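Local atomic coordinates of SusD homolog (Bacteroides thetaiotaomicron VPI-5482, PDB entry 3FDH), a protein that probably binds carbohydrate at the outer membrane, as SusD/RagB-family lipoproteins of Bacteroides glycan-uptake systems do. Residues Thr269-Tyr274 with Lys420-Trp425; Tyr274-Ala279 with Ala363-Ala368; Ala279-Phe284 with Ser388-Glu393; Ile319-Tyr324 with Asn370-Ala375; Ala356-Val361 with Tyr399-Val404. All coordinates share one frame; numbering follows the deposited sequence.

Contact 1: residues Thr269-Tyr274 with Lys420-Trp425; sequences TKLLAY and KYLAMW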
# COMPACT_ATOMS: atom_id res chain seq x y z
N THR A 269 18.58 7.69 -7.13
CA THR A 269 18.78 8.87 -7.97
C THR A 269 17.89 10.03 -7.50
O THR A 269 18.32 11.16 -7.41
CB THR A 269 18.44 8.56 -9.44
OG1 THR A 269 19.27 7.49 -9.89
CG2 THR A 269 18.66 9.79 -10.35
N LYS A 270 16.63 9.71 -7.21
CA LYS A 270 15.66 10.73 -6.74
C LYS A 270 16.10 11.28 -5.40
O LYS A 270 16.18 12.49 -5.16
CB LYS A 270 14.27 10.13 -6.60
CG LYS A 270 13.61 9.70 -7.92
CD LYS A 270 12.25 9.08 -7.70
CE LYS A 270 11.54 8.67 -9.03
NZ LYS A 270 12.18 7.57 -9.81
N LEU A 271 16.34 10.36 -4.47
CA LEU A 271 16.75 10.77 -3.12
C LEU A 271 17.98 11.69 -3.14
O LEU A 271 18.08 12.69 -2.37
CB LEU A 271 17.00 9.53 -2.21
CG LEU A 271 15.79 8.63 -1.95
CD1 LEU A 271 16.19 7.27 -1.25
CD2 LEU A 271 14.75 9.40 -1.13
N LEU A 272 18.92 11.34 -4.00
CA LEU A 272 20.18 12.08 -4.12
C LEU A 272 19.94 13.43 -4.74
O LEU A 272 20.54 14.40 -4.36
CB LEU A 272 21.22 11.30 -4.98
CG LEU A 272 21.88 10.05 -4.35
CD1 LEU A 272 22.58 9.20 -5.44
CD2 LEU A 272 22.84 10.50 -3.23
N ALA A 273 19.01 13.47 -5.67
CA ALA A 273 18.73 14.71 -6.38
C ALA A 273 18.16 15.73 -5.41
O ALA A 273 18.41 16.91 -5.51
CB ALA A 273 17.79 14.48 -7.53
N TYR A 274 17.37 15.24 -4.48
CA TYR A 274 16.73 16.08 -3.46
C TYR A 274 17.57 16.29 -2.22
O TYR A 274 17.29 17.16 -1.41
CB TYR A 274 15.43 15.41 -3.00
CG TYR A 274 14.26 15.68 -3.90
CD1 TYR A 274 14.02 14.90 -5.03
CD2 TYR A 274 13.38 16.69 -3.61
CE1 TYR A 274 12.97 15.16 -5.83
CE2 TYR A 274 12.31 16.96 -4.42
CZ TYR A 274 12.10 16.18 -5.52
OH TYR A 274 11.06 16.45 -6.36
N LYS A 420 4.76 12.12 -2.25
CA LYS A 420 3.90 11.05 -1.78
C LYS A 420 4.65 9.76 -2.05
O LYS A 420 4.75 8.88 -1.23
CB LYS A 420 2.54 11.08 -2.50
CG LYS A 420 1.54 10.09 -1.97
CD LYS A 420 0.18 10.19 -2.64
CE LYS A 420 -0.92 9.46 -1.87
NZ LYS A 420 -2.13 9.19 -2.79
N TYR A 421 5.13 9.66 -3.28
CA TYR A 421 5.95 8.52 -3.75
C TYR A 421 7.14 8.23 -2.83
O TYR A 421 7.27 7.10 -2.34
CB TYR A 421 6.37 8.68 -5.22
CG TYR A 421 7.32 7.60 -5.68
CD1 TYR A 421 8.70 7.78 -5.56
CD2 TYR A 421 6.87 6.43 -6.28
CE1 TYR A 421 9.60 6.80 -5.93
CE2 TYR A 421 7.76 5.45 -6.67
CZ TYR A 421 9.12 5.62 -6.52
OH TYR A 421 10.03 4.63 -6.92
N LEU A 422 7.91 9.25 -2.44
CA LEU A 422 9.08 9.06 -1.58
C LEU A 422 8.72 8.68 -0.14
O LEU A 422 9.42 7.89 0.50
CB LEU A 422 9.98 10.32 -1.58
CG LEU A 422 10.60 10.57 -2.96
CD1 LEU A 422 11.39 11.90 -2.88
CD2 LEU A 422 11.54 9.43 -3.39
N ALA A 423 7.61 9.24 0.35
CA ALA A 423 7.11 8.93 1.71
C ALA A 423 6.62 7.50 1.91
O ALA A 423 6.69 6.94 2.98
CB ALA A 423 5.99 9.87 2.10
N MSE A 424 6.11 6.95 0.83
CA MSE A 424 5.40 5.66 0.83
C MSE A 424 6.30 4.44 0.52
O MSE A 424 5.89 3.28 0.50
CB MSE A 424 4.11 5.80 0.03
CG MSE A 424 3.16 6.70 0.70
SE MSE A 424 1.44 6.98 -0.09
CE MSE A 424 0.57 5.26 0.22
N TRP A 425 7.58 4.76 0.46
CA TRP A 425 8.67 3.76 0.42
C TRP A 425 8.97 3.39 1.87
O TRP A 425 9.19 4.23 2.71
CB TRP A 425 9.92 4.41 -0.16
CG TRP A 425 11.15 3.60 -0.11
CD1 TRP A 425 11.27 2.29 -0.50
CD2 TRP A 425 12.46 4.02 0.25
NE1 TRP A 425 12.56 1.85 -0.38
CE2 TRP A 425 13.31 2.90 0.12
CE3 TRP A 425 13.01 5.25 0.69
CZ2 TRP A 425 14.66 2.96 0.37
CZ3 TRP A 425 14.34 5.29 1.00
CH2 TRP A 425 15.17 4.17 0.80
O HOH W 1 12.45 5.27 -8.15
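A single water joins Lys270 to Tyr421: it accepts from Lys270 NZ at 2.8 Å and donates to Tyr421 OH at 2.8 Å. Each polar end has a further partner, since Lys270 NZ is bonded to the carbonyl of Thr450 and Tyr421 OH to that of Ile49, which probably limits where the bridge can sit. The lysine runs straight out from CG and bends at its last torsion (chi4 66°), which swings NZ aside from the line of the chain. Its aliphatic part crosses the tyrosine at about a right angle, with Lys270 CD 3.9 Å from Tyr421 CE1. What is being joined is the final turns of two helices, 265-274 and 412-423, in the mostly helical framework of this SusD-type protein, whose family belongs to the TPR clan. Tyr421 and Leu422 still lie on helix 412-423, but Trp425 follows just after it, beyond the residue where helical geometry is lost. Apolar packing takes over along this side. Leu271 and Leu422 slide past each other in opposite directions and touch through single methyls, Leu271 CD2 to Leu422 CD2 at 3.9 Å. The other methyl of Leu271 turns to the indole, where Leu271 CD1 approaches Trp425 CZ3 to 3.5 Å, a snug fit, and Trp425 CH2 to 3.9 Å. With CG anti to the backbone N (chi1 173°), the tryptophan carries its six-membered ring over to this methyl, while NE1 is held by Glu52 and the ring also meets Phe322 edge-to-face.

Contact 2: residues Tyr274-Ala279 with Ala363-Ala368; sequences YNDPRA and AGLLNA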
# COMPACT_ATOMS: atom_id res chain seq x y z
N TYR A 274 17.37 15.24 -4.48
CA TYR A 274 16.73 16.08 -3.46
C TYR A 274 17.57 16.29 -2.22
O TYR A 274 17.29 17.16 -1.41
CB TYR A 274 15.43 15.41 -3.00
CG TYR A 274 14.26 15.68 -3.90
CD1 TYR A 274 14.02 14.90 -5.03
CD2 TYR A 274 13.38 16.69 -3.61
CE1 TYR A 274 12.97 15.16 -5.83
CE2 TYR A 274 12.31 16.96 -4.42
CZ TYR A 274 12.10 16.18 -5.52
OH TYR A 274 11.06 16.45 -6.36
N ASN A 275 18.58 15.47 -2.09
CA ASN A 275 19.33 15.40 -0.87
C ASN A 275 18.35 15.08 0.25
O ASN A 275 18.39 15.62 1.32
CB ASN A 275 20.09 16.67 -0.57
CG ASN A 275 21.08 16.50 0.56
OD1 ASN A 275 21.56 15.40 0.82
ND2 ASN A 275 21.41 17.60 1.22
N ASP A 276 17.43 14.20 -0.07
CA ASP A 276 16.44 13.72 0.90
C ASP A 276 17.20 13.09 2.10
O ASP A 276 18.22 12.43 1.93
CB ASP A 276 15.47 12.76 0.18
CG ASP A 276 14.40 12.17 1.08
OD1 ASP A 276 14.75 11.43 2.03
OD2 ASP A 276 13.21 12.42 0.81
N PRO A 277 16.78 13.37 3.34
CA PRO A 277 17.47 12.78 4.49
C PRO A 277 17.70 11.26 4.42
O PRO A 277 18.65 10.74 4.98
CB PRO A 277 16.52 13.06 5.65
CG PRO A 277 15.63 14.18 5.17
CD PRO A 277 15.57 14.13 3.71
N ARG A 278 16.80 10.56 3.75
CA ARG A 278 16.87 9.10 3.66
C ARG A 278 17.98 8.62 2.72
O ARG A 278 18.39 7.47 2.75
CB ARG A 278 15.53 8.53 3.19
CG ARG A 278 14.41 8.72 4.22
CD ARG A 278 13.03 8.45 3.57
NE ARG A 278 12.59 9.62 2.80
CZ ARG A 278 11.41 10.23 2.90
NH1 ARG A 278 10.42 9.73 3.64
NH2 ARG A 278 11.19 11.34 2.20
N ALA A 279 18.47 9.53 1.89
CA ALA A 279 19.57 9.23 0.97
C ALA A 279 20.82 8.73 1.72
O ALA A 279 21.57 7.89 1.22
CB ALA A 279 19.95 10.47 0.11
N ALA A 363 5.55 13.78 8.34
CA ALA A 363 5.02 12.49 8.85
C ALA A 363 5.69 11.32 8.12
O ALA A 363 6.00 10.30 8.70
CB ALA A 363 3.49 12.38 8.68
N GLY A 364 5.87 11.46 6.82
CA GLY A 364 6.47 10.36 6.03
C GLY A 364 7.90 10.07 6.46
O GLY A 364 8.33 8.93 6.51
N LEU A 365 8.62 11.14 6.75
CA LEU A 365 10.00 11.04 7.20
C LEU A 365 10.07 10.40 8.58
O LEU A 365 10.98 9.64 8.87
CB LEU A 365 10.70 12.41 7.21
CG LEU A 365 11.33 12.79 5.86
CD1 LEU A 365 11.61 14.30 5.69
CD2 LEU A 365 12.63 11.98 5.65
N LEU A 366 9.11 10.73 9.44
CA LEU A 366 9.14 10.23 10.84
C LEU A 366 8.79 8.73 10.83
O LEU A 366 9.33 7.95 11.60
CB LEU A 366 8.24 11.05 11.78
CG LEU A 366 8.67 12.48 12.04
CD1 LEU A 366 7.77 13.16 13.09
CD2 LEU A 366 10.10 12.46 12.52
N ASN A 367 7.98 8.32 9.86
CA ASN A 367 7.58 6.92 9.76
C ASN A 367 8.77 6.12 9.23
O ASN A 367 9.02 5.00 9.61
CB ASN A 367 6.38 6.75 8.83
CG ASN A 367 6.00 5.31 8.62
OD1 ASN A 367 5.65 4.60 9.56
ND2 ASN A 367 6.09 4.87 7.36
N ALA A 368 9.50 6.76 8.31
CA ALA A 368 10.69 6.18 7.72
C ALA A 368 11.74 5.95 8.78
O ALA A 368 12.37 4.91 8.87
CB ALA A 368 11.25 7.11 6.63
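Arg278 and Ala368 mark the nearest backbone approach, CA to CA 7.9 Å, where the turn after helix 265-274 passes helix 354-379. That turn opens with a Schellman motif whose C-prime residue is Asn275, with positive phi, and goes on as an Asx turn in which Asp276 OD1 accepts from Arg278 N at 2.8 Å. That bond uses the anti lone pair of OD1; Arg278 NE comes to the same oxygen from the syn side, tilted out of the carboxylate plane. Arg278 NH2 meets Asp276 OD2 at 2.7 Å in a salt bridge whose hydrogen bond is nearly straight (171°), so the guanidinium is gripped side-on and its rotation fixed. Oriented in this way, it offers one face to Leu365, whose CD2 sits over the centre, 3.5 Å from Arg278 CZ. The bend at chi3 (-80°) folds the arginine back to its aspartate, while Arg278 CD rests 3.8 Å from Ala368 CB. Leu365 CD2 also reaches Pro277 CG at 3.8 Å, wedging between proline ring and guanidinium. A leucine in place of Arg278 would probably leave the buried Asp276 carboxylate without its charged mate and Leu365 without the flat surface it lies on. Tyr399 of helix 393-410 packs on Asp276 and Pro277, Leu422 of helix 412-423 touches Asp276 and Arg278, and the chain then runs on toward strand 283-284.

Contact 3: residues Ala279-Phe284 with Ser388-Glu393; sequences ANRAFF and SEVITE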
# COMPACT_ATOMS: atom_id res chain seq x y z
N ALA A 279 18.47 9.53 1.89
CA ALA A 279 19.57 9.23 0.97
C ALA A 279 20.82 8.73 1.72
O ALA A 279 21.57 7.89 1.22
CB ALA A 279 19.95 10.47 0.11
N ASN A 280 21.04 9.28 2.90
CA ASN A 280 22.23 8.98 3.64
C ASN A 280 21.98 8.06 4.80
O ASN A 280 22.86 7.80 5.60
CB ASN A 280 22.76 10.27 4.23
CG ASN A 280 24.19 10.15 4.65
OD1 ASN A 280 24.98 9.45 4.01
ND2 ASN A 280 24.54 10.81 5.75
N ARG A 281 20.78 7.54 4.86
CA ARG A 281 20.40 6.82 6.05
C ARG A 281 19.64 5.51 5.90
O ARG A 281 19.72 4.66 6.78
CB ARG A 281 19.63 7.80 6.92
CG ARG A 281 19.27 7.29 8.22
CD ARG A 281 18.95 8.40 9.18
NE ARG A 281 18.45 7.82 10.43
CZ ARG A 281 19.20 7.25 11.36
NH1 ARG A 281 20.50 7.17 11.20
NH2 ARG A 281 18.64 6.71 12.43
N ALA A 282 19.00 5.32 4.74
CA ALA A 282 18.10 4.19 4.52
C ALA A 282 18.66 3.05 3.65
O ALA A 282 17.92 2.23 3.13
CB ALA A 282 16.79 4.68 3.92
N PHE A 283 19.96 3.01 3.51
CA PHE A 283 20.65 2.00 2.70
C PHE A 283 21.80 1.31 3.40
O PHE A 283 22.59 1.94 4.09
CB PHE A 283 21.16 2.60 1.37
CG PHE A 283 20.07 3.10 0.49
CD1 PHE A 283 19.27 2.22 -0.21
CD2 PHE A 283 19.86 4.45 0.32
CE1 PHE A 283 18.25 2.68 -1.01
CE2 PHE A 283 18.84 4.91 -0.49
CZ PHE A 283 18.04 4.03 -1.17
N PHE A 284 21.85 -0.00 3.20
CA PHE A 284 22.88 -0.87 3.72
C PHE A 284 23.56 -1.64 2.59
O PHE A 284 22.95 -2.08 1.62
CB PHE A 284 22.39 -1.91 4.74
CG PHE A 284 21.59 -1.35 5.90
CD1 PHE A 284 21.84 -0.10 6.42
CD2 PHE A 284 20.63 -2.16 6.52
CE1 PHE A 284 21.11 0.38 7.52
CE2 PHE A 284 19.91 -1.71 7.61
CZ PHE A 284 20.15 -0.42 8.11
N SER A 388 25.11 9.43 10.18
CA SER A 388 23.85 10.13 9.92
C SER A 388 23.08 10.35 11.21
O SER A 388 23.13 9.55 12.15
CB SER A 388 22.99 9.41 8.91
OG SER A 388 22.64 8.11 9.33
N GLU A 389 22.38 11.48 11.23
CA GLU A 389 21.57 11.85 12.39
C GLU A 389 20.17 11.30 12.28
O GLU A 389 19.61 11.18 11.22
CB GLU A 389 21.45 13.37 12.46
CG GLU A 389 22.76 14.12 12.59
CD GLU A 389 23.23 14.22 14.01
OE1 GLU A 389 22.57 13.64 14.90
OE2 GLU A 389 24.26 14.90 14.23
N VAL A 390 19.60 11.00 13.43
CA VAL A 390 18.22 10.51 13.47
C VAL A 390 17.30 11.57 12.86
O VAL A 390 17.46 12.73 13.10
CB VAL A 390 17.79 10.17 14.91
CG1 VAL A 390 16.30 10.02 15.03
CG2 VAL A 390 18.52 8.90 15.38
N ILE A 391 16.34 11.17 12.04
CA ILE A 391 15.39 12.13 11.47
C ILE A 391 14.36 12.51 12.55
O ILE A 391 13.71 11.64 13.14
CB ILE A 391 14.69 11.54 10.23
CG1 ILE A 391 15.77 11.17 9.22
CG2 ILE A 391 13.66 12.54 9.66
CD1 ILE A 391 15.31 10.32 8.13
N THR A 392 14.27 13.81 12.84
CA THR A 392 13.31 14.30 13.80
C THR A 392 12.27 15.24 13.21
O THR A 392 12.31 15.63 12.05
CB THR A 392 14.00 15.09 14.87
OG1 THR A 392 14.59 16.24 14.26
CG2 THR A 392 15.05 14.24 15.53
N GLU A 393 11.33 15.64 14.04
CA GLU A 393 10.26 16.54 13.54
C GLU A 393 10.92 17.85 13.08
O GLU A 393 10.56 18.43 12.08
CB GLU A 393 9.21 16.78 14.62
CG GLU A 393 8.04 17.58 14.19
CD GLU A 393 7.16 17.99 15.38
OE1 GLU A 393 7.40 17.47 16.50
OE2 GLU A 393 6.25 18.83 15.21
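Hydrogen bonding between the segments rests on Arg281, whose NH1 donates to Ser388 OG at 3.0 Å with an N-H...O angle of 150°. The serine oxygen lies practically in the guanidinium plane, at its edge. It has another partner, Asn386 OD1, so the hydroxyl has two polar partners. The stronger polar partner of the arginine is Glu369 on helix 354-379, which forms a salt bridge with NE through OE1, the oxygen that also accepts from Ile391 N. One carboxylate therefore ties the arginine and the backbone of 388-393 to the same helix. Arg281 reaches this far because CG is anti to the backbone N (chi1 -174°) and the chain stays extended as far as NE. In the fold, the contact pins the turn leading into strand 283-284, which pairs antiparallel with strand 319-320, against the loop that ends at Thr392, the N-cap of helix 393-410. Contacts over the flat face come next. Val390 CA stands 3.8 Å above the guanidinium plane, displaced toward its rim, and Glu389 O lies over that face too, 3.5 Å from Arg281 CD. These are packing contacts; the backbone runs across the charged group. Van der Waals touches make up the remainder: Val390 CG2 comes within 3.7 Å of Arg281 NH2, and Ile391 CG1 within 4.2 Å of Arg281 CD. Beside them, Ser388 CB packs on Asn280, 3.7 Å from its backbone O and 3.8 Å from its ND2, and Asn386 ND2 bonds to that same carbonyl.

Contact 4: residues Ile319-Tyr324 with Asn370-Ala375; sequences ISAFVY and NSISIA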
# COMPACT_ATOMS: atom_id res chain seq x y z
N ILE A 319 20.94 -3.13 -0.05
CA ILE A 319 19.53 -3.17 0.27
C ILE A 319 19.02 -1.91 0.93
O ILE A 319 19.79 -1.10 1.37
CB ILE A 319 19.24 -4.33 1.29
CG1 ILE A 319 20.16 -4.18 2.51
CG2 ILE A 319 19.36 -5.73 0.60
CD1 ILE A 319 19.88 -5.07 3.71
N SER A 320 17.69 -1.76 0.94
CA SER A 320 17.08 -0.71 1.75
C SER A 320 17.11 -1.20 3.21
O SER A 320 17.02 -2.39 3.49
CB SER A 320 15.65 -0.38 1.32
OG SER A 320 14.74 -1.43 1.65
N ALA A 321 17.20 -0.26 4.14
CA ALA A 321 17.20 -0.56 5.58
C ALA A 321 15.90 -1.28 5.99
O ALA A 321 15.83 -2.08 6.94
CB ALA A 321 17.37 0.76 6.39
N PHE A 322 14.89 -1.00 5.18
CA PHE A 322 13.51 -1.43 5.44
C PHE A 322 13.29 -2.96 5.47
O PHE A 322 12.38 -3.45 6.14
CB PHE A 322 12.55 -0.80 4.43
CG PHE A 322 12.52 0.70 4.51
CD1 PHE A 322 12.04 1.32 5.65
CD2 PHE A 322 13.06 1.47 3.48
CE1 PHE A 322 12.03 2.69 5.73
CE2 PHE A 322 13.07 2.82 3.55
CZ PHE A 322 12.56 3.45 4.69
N VAL A 323 14.16 -3.69 4.79
CA VAL A 323 14.03 -5.14 4.73
C VAL A 323 14.32 -5.78 6.10
O VAL A 323 13.99 -6.93 6.33
CB VAL A 323 14.89 -5.77 3.59
CG1 VAL A 323 14.56 -5.14 2.17
CG2 VAL A 323 16.41 -5.73 3.93
N TYR A 324 14.94 -5.02 7.02
CA TYR A 324 15.25 -5.51 8.38
C TYR A 324 14.37 -4.93 9.48
O TYR A 324 14.65 -5.05 10.68
CB TYR A 324 16.74 -5.30 8.69
CG TYR A 324 17.59 -6.39 8.07
CD1 TYR A 324 17.58 -7.68 8.59
CD2 TYR A 324 18.37 -6.15 6.96
CE1 TYR A 324 18.32 -8.68 8.00
CE2 TYR A 324 19.10 -7.15 6.35
CZ TYR A 324 19.06 -8.41 6.87
OH TYR A 324 19.83 -9.41 6.28
N ASN A 370 11.17 5.69 11.92
CA ASN A 370 10.70 4.65 12.83
C ASN A 370 11.17 3.30 12.32
O ASN A 370 11.75 2.51 13.07
CB ASN A 370 9.17 4.66 12.94
CG ASN A 370 8.66 3.76 14.07
OD1 ASN A 370 9.03 3.92 15.24
ND2 ASN A 370 7.81 2.81 13.72
N SER A 371 10.94 3.03 11.04
CA SER A 371 11.35 1.75 10.51
C SER A 371 12.84 1.54 10.39
O SER A 371 13.36 0.43 10.60
CB SER A 371 10.73 1.56 9.13
OG SER A 371 9.34 1.59 9.30
N ILE A 372 13.53 2.62 10.05
CA ILE A 372 14.98 2.57 9.90
C ILE A 372 15.60 2.20 11.24
O ILE A 372 16.44 1.32 11.30
CB ILE A 372 15.55 3.87 9.35
CG1 ILE A 372 15.08 4.00 7.89
CG2 ILE A 372 17.12 3.89 9.51
CD1 ILE A 372 15.36 5.36 7.28
N SER A 373 15.18 2.87 12.31
CA SER A 373 15.66 2.60 13.68
C SER A 373 15.38 1.17 14.14
O SER A 373 16.20 0.53 14.80
CB SER A 373 15.09 3.59 14.69
OG SER A 373 15.67 4.86 14.42
N ILE A 374 14.19 0.70 13.84
CA ILE A 374 13.81 -0.69 14.17
C ILE A 374 14.82 -1.63 13.52
O ILE A 374 15.30 -2.61 14.11
CB ILE A 374 12.35 -1.01 13.72
CG1 ILE A 374 11.35 -0.33 14.69
CG2 ILE A 374 12.09 -2.50 13.68
CD1 ILE A 374 9.88 -0.36 14.17
N ALA A 375 15.14 -1.30 12.26
CA ALA A 375 16.03 -2.14 11.43
C ALA A 375 17.45 -2.17 11.95
O ALA A 375 18.08 -3.22 11.98
CB ALA A 375 15.98 -1.72 9.97
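Phe322 turns a ring edge to Ser371, whose CB lies near the ring plane, 3.7 Å from Phe322 CD1 and 3.8 Å from Phe322 CE1. Ile372 crosses the ring obliquely and touches with its longer branch, Ile372 CG1 to Phe322 CE1 at 4.0 Å. Trp425 meets the same phenyl edge-to-face, and Phe251 of helix 250-258 packs on it as well. With CG anti to its carbonyl carbon (chi1 -62°), the ring comes nearer the helix than its CB direction alone would bring it. A serine in place of Phe322 would probably open a gap beside Ile372 CG1 and Ser371 CB and deprive Trp425 of its edge-to-face partner. Beside the ring, the short 3-10 turn 321-323, which follows strand 319-320, is set close against helix 354-379. Ala321 CB reaches Ile372 CG1 at 4.2 Å, and Ala375 packs against the turn: its CB is only 3.1 Å from Ala321 O, a tight approach. Next to it, Ala375 CA makes a C-H...O contact to Tyr324 O at 3.3 Å, with an angle of 157° at the hydrogen. Tyr324 adds its CB against Ala375 CB, while its ring leads away to Tyr255 and its hydroxyl to Arg292. Between the two segments the pairing is thus methyls, ring carbons and carbonyl oxygens, without a conventional hydrogen bond or charge, so what joins the turn to helix 354-379 is probably the close fit of small groups, while directional backbone bonds come from Ala282 and strand 283-284.

Contact 5: residues Ala356-Val361 with Tyr399-Val404; sequences ALKEAV and YFDDVV
Leu357 enters first, laying its CG 4.1 Å from Phe400 CE1, near the plane of the phenyl ring, and its CD2 4.0 Å from Val404 CG1. Lys358 follows and carries the largest share of this segment's side of the contact. With CG anti to the backbone N (chi1 -179°) and the chain extended beyond it, the lysine stretches across the ring: Lys358 CB stands 3.7 Å from the Phe400 centroid, 3° off the ring normal, a CH-pi contact squarely over one face. Lys358 CG continues along that face, 3.7 Å from Phe400 CG. Past the ring, Lys358 NZ forms a salt bridge to Asp401 OD1 at 3.2 Å; the nitrogen comes to this oxygen on its syn side but well out of the carboxylate plane. A water doubles the link, accepting from Lys358 NZ at 2.9 Å and donating to Asp401 OD2 at 2.7 Å. The methylenes thus bury the aromatic face while the ammonium is paired with the carboxylate beyond the ring. Val361, one turn on from Leu357, brings CG2 to the ring edge, 4.2 Å from Phe400 CD1, crossing the phenylalanine at about a right angle. The axes of 356-361 and 399-404 cross at 115°, and 399-404 includes a wider pi-type turn. Phe340 of helix 335-348 packs on Leu357, helix 412-423 closes in with Gln419 on Val361 and Val404, and Tyr274 of helix 265-274 rests on Tyr399 and Val403.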
# COMPACT_ATOMS: atom_id res chain seq x y z
N ALA A 356 -0.20 21.52 4.06
CA ALA A 356 -0.64 20.14 3.99
C ALA A 356 0.53 19.26 3.55
O ALA A 356 0.77 18.20 4.11
CB ALA A 356 -1.82 19.98 3.03
N LEU A 357 1.24 19.73 2.54
CA LEU A 357 2.36 18.98 2.01
C LEU A 357 3.44 18.85 3.06
O LEU A 357 4.08 17.82 3.19
CB LEU A 357 2.94 19.64 0.75
CG LEU A 357 4.06 18.86 0.04
CD1 LEU A 357 3.66 17.45 -0.52
CD2 LEU A 357 4.64 19.73 -1.12
N LYS A 358 3.63 19.89 3.85
CA LYS A 358 4.70 19.83 4.85
C LYS A 358 4.36 18.78 5.89
O LYS A 358 5.20 18.01 6.36
CB LYS A 358 4.94 21.17 5.53
CG LYS A 358 6.07 21.11 6.55
CD LYS A 358 6.38 22.46 7.14
CE LYS A 358 7.67 22.43 7.95
NZ LYS A 358 8.07 23.74 8.57
N GLU A 359 3.10 18.77 6.26
CA GLU A 359 2.63 17.83 7.27
C GLU A 359 2.83 16.41 6.78
O GLU A 359 3.26 15.51 7.54
CB GLU A 359 1.15 18.10 7.57
CG GLU A 359 0.55 17.28 8.67
CD GLU A 359 0.96 17.73 10.06
OE1 GLU A 359 1.69 18.74 10.16
OE2 GLU A 359 0.59 17.05 11.05
N ALA A 360 2.61 16.22 5.48
CA ALA A 360 2.71 14.91 4.85
C ALA A 360 4.17 14.44 4.74
O ALA A 360 4.51 13.33 5.07
CB ALA A 360 2.04 14.94 3.45
N VAL A 361 5.03 15.35 4.30
CA VAL A 361 6.47 15.06 4.16
C VAL A 361 7.10 14.77 5.53
O VAL A 361 7.85 13.80 5.67
CB VAL A 361 7.26 16.26 3.51
CG1 VAL A 361 8.75 16.04 3.56
CG2 VAL A 361 6.76 16.49 2.10
N TYR A 399 14.15 20.41 6.42
CA TYR A 399 14.44 19.83 5.12
C TYR A 399 13.33 20.26 4.17
O TYR A 399 13.54 20.61 3.00
CB TYR A 399 14.52 18.29 5.18
CG TYR A 399 14.36 17.72 3.84
CD1 TYR A 399 15.38 17.82 2.92
CD2 TYR A 399 13.17 17.10 3.46
CE1 TYR A 399 15.22 17.31 1.66
CE2 TYR A 399 13.02 16.61 2.22
CZ TYR A 399 14.05 16.72 1.32
OH TYR A 399 13.91 16.22 0.05
N PHE A 400 12.11 20.24 4.69
CA PHE A 400 10.99 20.68 3.86
C PHE A 400 11.20 22.14 3.41
O PHE A 400 11.01 22.48 2.24
CB PHE A 400 9.66 20.62 4.60
CG PHE A 400 8.54 21.23 3.79
CD1 PHE A 400 7.83 20.47 2.89
CD2 PHE A 400 8.25 22.59 3.89
CE1 PHE A 400 6.84 21.01 2.10
CE2 PHE A 400 7.23 23.15 3.10
CZ PHE A 400 6.53 22.35 2.21
N ASP A 401 11.55 22.97 4.38
CA ASP A 401 11.74 24.43 4.19
C ASP A 401 12.91 24.71 3.26
O ASP A 401 12.87 25.60 2.41
CB ASP A 401 12.05 25.12 5.52
CG ASP A 401 10.86 25.17 6.49
OD1 ASP A 401 9.69 24.95 6.08
OD2 ASP A 401 11.12 25.44 7.68
N ASP A 402 13.93 23.90 3.40
CA ASP A 402 15.19 24.14 2.69
C ASP A 402 15.18 23.62 1.27
O ASP A 402 15.85 24.17 0.41
CB ASP A 402 16.39 23.51 3.44
CG ASP A 402 16.88 24.35 4.62
OD1 ASP A 402 16.37 25.45 4.83
OD2 ASP A 402 17.80 23.89 5.35
N VAL A 403 14.36 22.60 1.02
CA VAL A 403 14.37 21.93 -0.27
C VAL A 403 13.01 21.79 -0.97
O VAL A 403 12.82 22.20 -2.12
CB VAL A 403 14.98 20.51 -0.12
CG1 VAL A 403 14.89 19.72 -1.45
CG2 VAL A 403 16.42 20.59 0.41
N VAL A 404 12.05 21.24 -0.24
CA VAL A 404 10.76 20.93 -0.85
C VAL A 404 9.91 22.13 -1.14
O VAL A 404 9.23 22.18 -2.16
CB VAL A 404 9.93 19.88 -0.03
CG1 VAL A 404 8.63 19.62 -0.72
CG2 VAL A 404 10.69 18.55 0.16
O HOH W 2 10.62 23.84 9.86

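Overall arrangement
Helix 354-379 is the element common to contacts 2, 4 and 5, spaced along its length; contacts 4 and 5 lie furthest apart, about 22 Å between centres. Contacts 1 and 2 follow helix 265-274 into its closing turn and share Tyr274, while contacts 2 and 3 share Ala279. Contacts 3 and 4 meet through the two-stranded sheet, where Ala282 and Phe284 bond to Ala321 and Ile319. Trp425 of contact 1 packs on residues of contacts 3 and 4. Contacts 1, 2, 4 and 5 are largely buried; contact 3 is partly exposed. Contact 4 lacks charge pairing, contact 2 buries an internal ion pair, contacts 1 and 5 add water bridges to apolar packing, and contact 3 is chiefly polar.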